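Local structure of alternansucrase (Leuconostoc mesenteroides, 6HVG) at residues D1159-L1164 against K1246-T1251. The protein is a large glycoside hydrolase family 70 protein that combines a TIM-barrel-type domain with choline-binding-like and cell-wall-binding-like repeats and carries a bound calcium ion. Sequence-based numbering, arbitrary orientation.
With CA (calcium ion), chain C.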
ATOM      1  N   ASP A1159       7.746  12.004 -10.603  1.00 40.77           N
ATOM      2  CA  ASP A1159       7.273  10.631 -10.813  1.00 41.93           C
ATOM      3  C   ASP A1159       5.880  10.526 -11.444  1.00 45.49           C
ATOM      4  O   ASP A1159       5.651   9.641 -12.269  1.00 52.62           O
ATOM      5  CB  ASP A1159       7.295   9.826  -9.524  1.00 41.06           C
ATOM      6  CG  ASP A1159       6.805   8.384  -9.722  1.00 42.08           C
ATOM      7  OD1 ASP A1159       7.437   7.602 -10.447  1.00 45.19           O
ATOM      8  OD2 ASP A1159       5.740   8.038  -9.168  1.00 41.57           O
ATOM      9  N   GLN A1160       4.936  11.384 -11.063  1.00 44.62           N
ATOM     10  CA  GLN A1160       3.562  11.214 -11.541  1.00 44.86           C
ATOM     11  C   GLN A1160       2.746  12.487 -11.660  1.00 44.21           C
ATOM     12  O   GLN A1160       3.154  13.553 -11.211  1.00 49.76           O
ATOM     13  CB  GLN A1160       2.797  10.178 -10.672  1.00 45.62           C
ATOM     14  CG  GLN A1160       2.298  10.667  -9.321  1.00 47.84           C
ATOM     15  CD  GLN A1160       3.402  10.883  -8.298  1.00 51.03           C
ATOM     16  OE1 GLN A1160       4.302  10.043  -8.164  1.00 51.00           O
ATOM     17  NE2 GLN A1160       3.332  11.990  -7.553  1.00 49.37           N
ATOM     18  N   ILE A1161       1.564  12.339 -12.250  1.00 41.79           N
ATOM     19  CA  ILE A1161       0.609  13.413 -12.407  1.00 42.38           C
ATOM     20  C   ILE A1161      -0.786  12.777 -12.353  1.00 41.64           C
ATOM     21  O   ILE A1161      -0.946  11.639 -12.773  1.00 44.73           O
ATOM     22  CB  ILE A1161       0.894  14.174 -13.720  1.00 44.04           C
ATOM     23  CG1 ILE A1161       0.037  15.435 -13.839  1.00 45.50           C
ATOM     24  CG2 ILE A1161       0.707  13.275 -14.929  1.00 42.61           C
ATOM     25  CD1 ILE A1161       0.497  16.350 -14.950  1.00 48.04           C
ATOM     26  N   TYR A1162      -1.774  13.488 -11.814  1.00 40.66           N
ATOM     27  CA  TYR A1162      -3.117  12.925 -11.600  1.00 43.37           C
ATOM     28  C   TYR A1162      -4.184  13.490 -12.520  1.00 45.13           C
ATOM     29  O   TYR A1162      -4.028  14.551 -13.086  1.00 47.44           O
ATOM     30  CB  TYR A1162      -3.596  13.205 -10.176  1.00 41.53           C
ATOM     31  CG  TYR A1162      -2.983  12.378  -9.062  1.00 41.97           C
ATOM     32  CD1 TYR A1162      -1.634  12.477  -8.741  1.00 41.37           C
ATOM     33  CD2 TYR A1162      -3.784  11.556  -8.269  1.00 42.69           C
ATOM     34  CE1 TYR A1162      -1.099  11.775  -7.674  1.00 41.97           C
ATOM     35  CE2 TYR A1162      -3.253  10.835  -7.215  1.00 43.36           C
ATOM     36  CZ  TYR A1162      -1.915  10.954  -6.914  1.00 43.22           C
ATOM     37  OH  TYR A1162      -1.418  10.261  -5.829  1.00 45.55           O
ATOM     38  N   ALA A1163      -5.291  12.766 -12.627  1.00 48.66           N
ATOM     39  CA  ALA A1163      -6.532  13.279 -13.195  1.00 50.23           C
ATOM     40  C   ALA A1163      -6.362  14.088 -14.482  1.00 53.33           C
ATOM     41  O   ALA A1163      -6.651  15.300 -14.516  1.00 57.59           O
ATOM     42  CB  ALA A1163      -7.254  14.091 -12.150  1.00 53.76           C
ATOM     43  N   LEU A1164      -5.903  13.409 -15.534  1.00 52.62           N
ATOM     44  CA  LEU A1164      -5.797  13.992 -16.870  1.00 51.44           C
ATOM     45  C   LEU A1164      -7.143  13.789 -17.595  1.00 54.21           C
ATOM     46  O   LEU A1164      -7.649  12.683 -17.622  1.00 54.72           O
ATOM     47  CB  LEU A1164      -4.666  13.315 -17.630  1.00 48.05           C
ATOM     48  CG  LEU A1164      -3.305  13.416 -16.929  1.00 47.38           C
ATOM     49  CD1 LEU A1164      -2.359  12.326 -17.379  1.00 45.84           C
ATOM     50  CD2 LEU A1164      -2.655  14.767 -17.146  1.00 50.28           C
ATOM     51  N   LYS A1246       2.015   8.596 -24.657  1.00 48.95           N
ATOM     52  CA  LYS A1246       3.343   8.261 -25.157  1.00 52.67           C
ATOM     53  C   LYS A1246       4.469   8.673 -24.205  1.00 52.40           C
ATOM     54  O   LYS A1246       5.567   8.136 -24.277  1.00 53.23           O
ATOM     55  CB  LYS A1246       3.564   8.824 -26.570  1.00 59.73           C
ATOM     56  CG  LYS A1246       3.523  10.344 -26.712  1.00 62.74           C
ATOM     57  CD  LYS A1246       3.851  10.732 -28.143  1.00 65.43           C
ATOM     58  CE  LYS A1246       3.554  12.187 -28.417  1.00 70.60           C
ATOM     59  NZ  LYS A1246       3.719  12.488 -29.865  1.00 77.54           N
ATOM     60  N   TYR A1247       4.195   9.624 -23.313  1.00 50.85           N
ATOM     61  CA  TYR A1247       5.159  10.052 -22.316  1.00 46.80           C
ATOM     62  C   TYR A1247       4.975   9.370 -20.959  1.00 45.78           C
ATOM     63  O   TYR A1247       5.644   9.720 -19.984  1.00 46.33           O
ATOM     64  CB  TYR A1247       5.095  11.573 -22.172  1.00 45.24           C
ATOM     65  CG  TYR A1247       5.476  12.334 -23.428  1.00 44.72           C
ATOM     66  CD1 TYR A1247       6.666  12.060 -24.096  1.00 43.24           C
ATOM     67  CD2 TYR A1247       4.669  13.346 -23.931  1.00 45.59           C
ATOM     68  CE1 TYR A1247       7.026  12.754 -25.235  1.00 44.57           C
ATOM     69  CE2 TYR A1247       5.023  14.046 -25.079  1.00 46.72           C
ATOM     70  CZ  TYR A1247       6.208  13.740 -25.727  1.00 46.07           C
ATOM     71  OH  TYR A1247       6.599  14.409 -26.868  1.00 45.37           O
ATOM     72  N   MET A1248       4.137   8.347 -20.909  1.00 44.17           N
ATOM     73  CA  MET A1248       3.809   7.675 -19.651  1.00 43.66           C
ATOM     74  C   MET A1248       4.239   6.216 -19.669  1.00 43.21           C
ATOM     75  O   MET A1248       4.193   5.567 -20.700  1.00 44.45           O
ATOM     76  CB  MET A1248       2.292   7.732 -19.397  1.00 43.85           C
ATOM     77  CG  MET A1248       1.704   9.135 -19.329  1.00 45.69           C
ATOM     78  SD  MET A1248       2.127  10.011 -17.829  1.00 46.17           S
ATOM     79  CE  MET A1248       1.636  11.655 -18.272  1.00 47.67           C
ATOM     80  N   ASN A1249       4.627   5.703 -18.508  1.00 43.62           N
ATOM     81  CA  ASN A1249       4.900   4.291 -18.329  1.00 43.55           C
ATOM     82  C   ASN A1249       3.636   3.507 -18.077  1.00 44.50           C
ATOM     83  O   ASN A1249       3.532   2.345 -18.470  1.00 51.77           O
ATOM     84  CB  ASN A1249       5.840   4.078 -17.150  1.00 42.04           C
ATOM     85  CG  ASN A1249       7.248   4.572 -17.426  1.00 42.30           C
ATOM     86  OD1 ASN A1249       7.690   4.621 -18.569  1.00 42.87           O
ATOM     87  ND2 ASN A1249       7.955   4.958 -16.368  1.00 43.16           N
ATOM     88  N   GLY A1250       2.668   4.118 -17.419  1.00 42.82           N
ATOM     89  CA  GLY A1250       1.434   3.413 -17.137  1.00 45.02           C
ATOM     90  C   GLY A1250       0.516   4.155 -16.208  1.00 46.07           C
ATOM     91  O   GLY A1250       0.577   5.386 -16.115  1.00 51.71           O
ATOM     92  N   THR A1251      -0.362   3.403 -15.554  1.00 44.52           N
ATOM     93  CA  THR A1251      -1.393   3.962 -14.702  1.00 45.04           C
ATOM     94  C   THR A1251      -1.773   2.941 -13.633  1.00 45.07           C
ATOM     95  O   THR A1251      -1.538   1.756 -13.783  1.00 45.22           O
ATOM     96  CB  THR A1251      -2.664   4.330 -15.503  1.00 45.58           C
ATOM     97  OG1 THR A1251      -3.697   4.743 -14.599  1.00 46.67           O
ATOM     98  CG2 THR A1251      -3.177   3.149 -16.297  1.00 47.00           C
TER
HETATM   99 CA    CA C2000       7.810   5.983 -11.860  1.00 47.20          CA
HETATM  100  O   HOH W   1       8.068   8.046 -12.997  1.00 40.78           O
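Met1248 reaches Ile1161 and Leu1164, with its terminal methyl making the closest approach. From CB the chain continues to CG, set anti to the carbonyl carbon (chi1 -59°), from where it can turn toward Ile1161. The bend comes at chi2 (-73°) and brings the sulfur SD nearer to segment 1159-1164. CE then extends from SD and lies 3.8 Å from CG2 of Ile1161, and the two side chains cross at about a right angle. The same methyl meets CD1 of Leu1164 tip to tip, at 4.1 Å. A long, flexible, unbranched methionine suits this place because the two strands are not neighbours: in a six-stranded antiparallel sheet of the family 70 domain, strand 580-582 runs between 1160-1161 and 1248-1252. Met1248 also touches Asn580 and Ile582 of that middle strand. Beta-branched Ile1161 suits an extended strand and offers CG2 as a compact apolar surface, while Leu1164, just past the strand, sends its branched end to the same methyl. At the start of segment 1159-1164, Asp1159 binds the calcium ion through OD1 at 2.2 Å, a hard carboxylate oxygen suited to this metal. Backbone O of Glu575 and Asn625 and OD1 of Asp581 also bind the ion, and a calcium-bound water donates a hydrogen bond to Asp1159 O. From the strand next to that of Asp581, Asn1249 ND2 hydrogen-bonds OD2 of this aspartate.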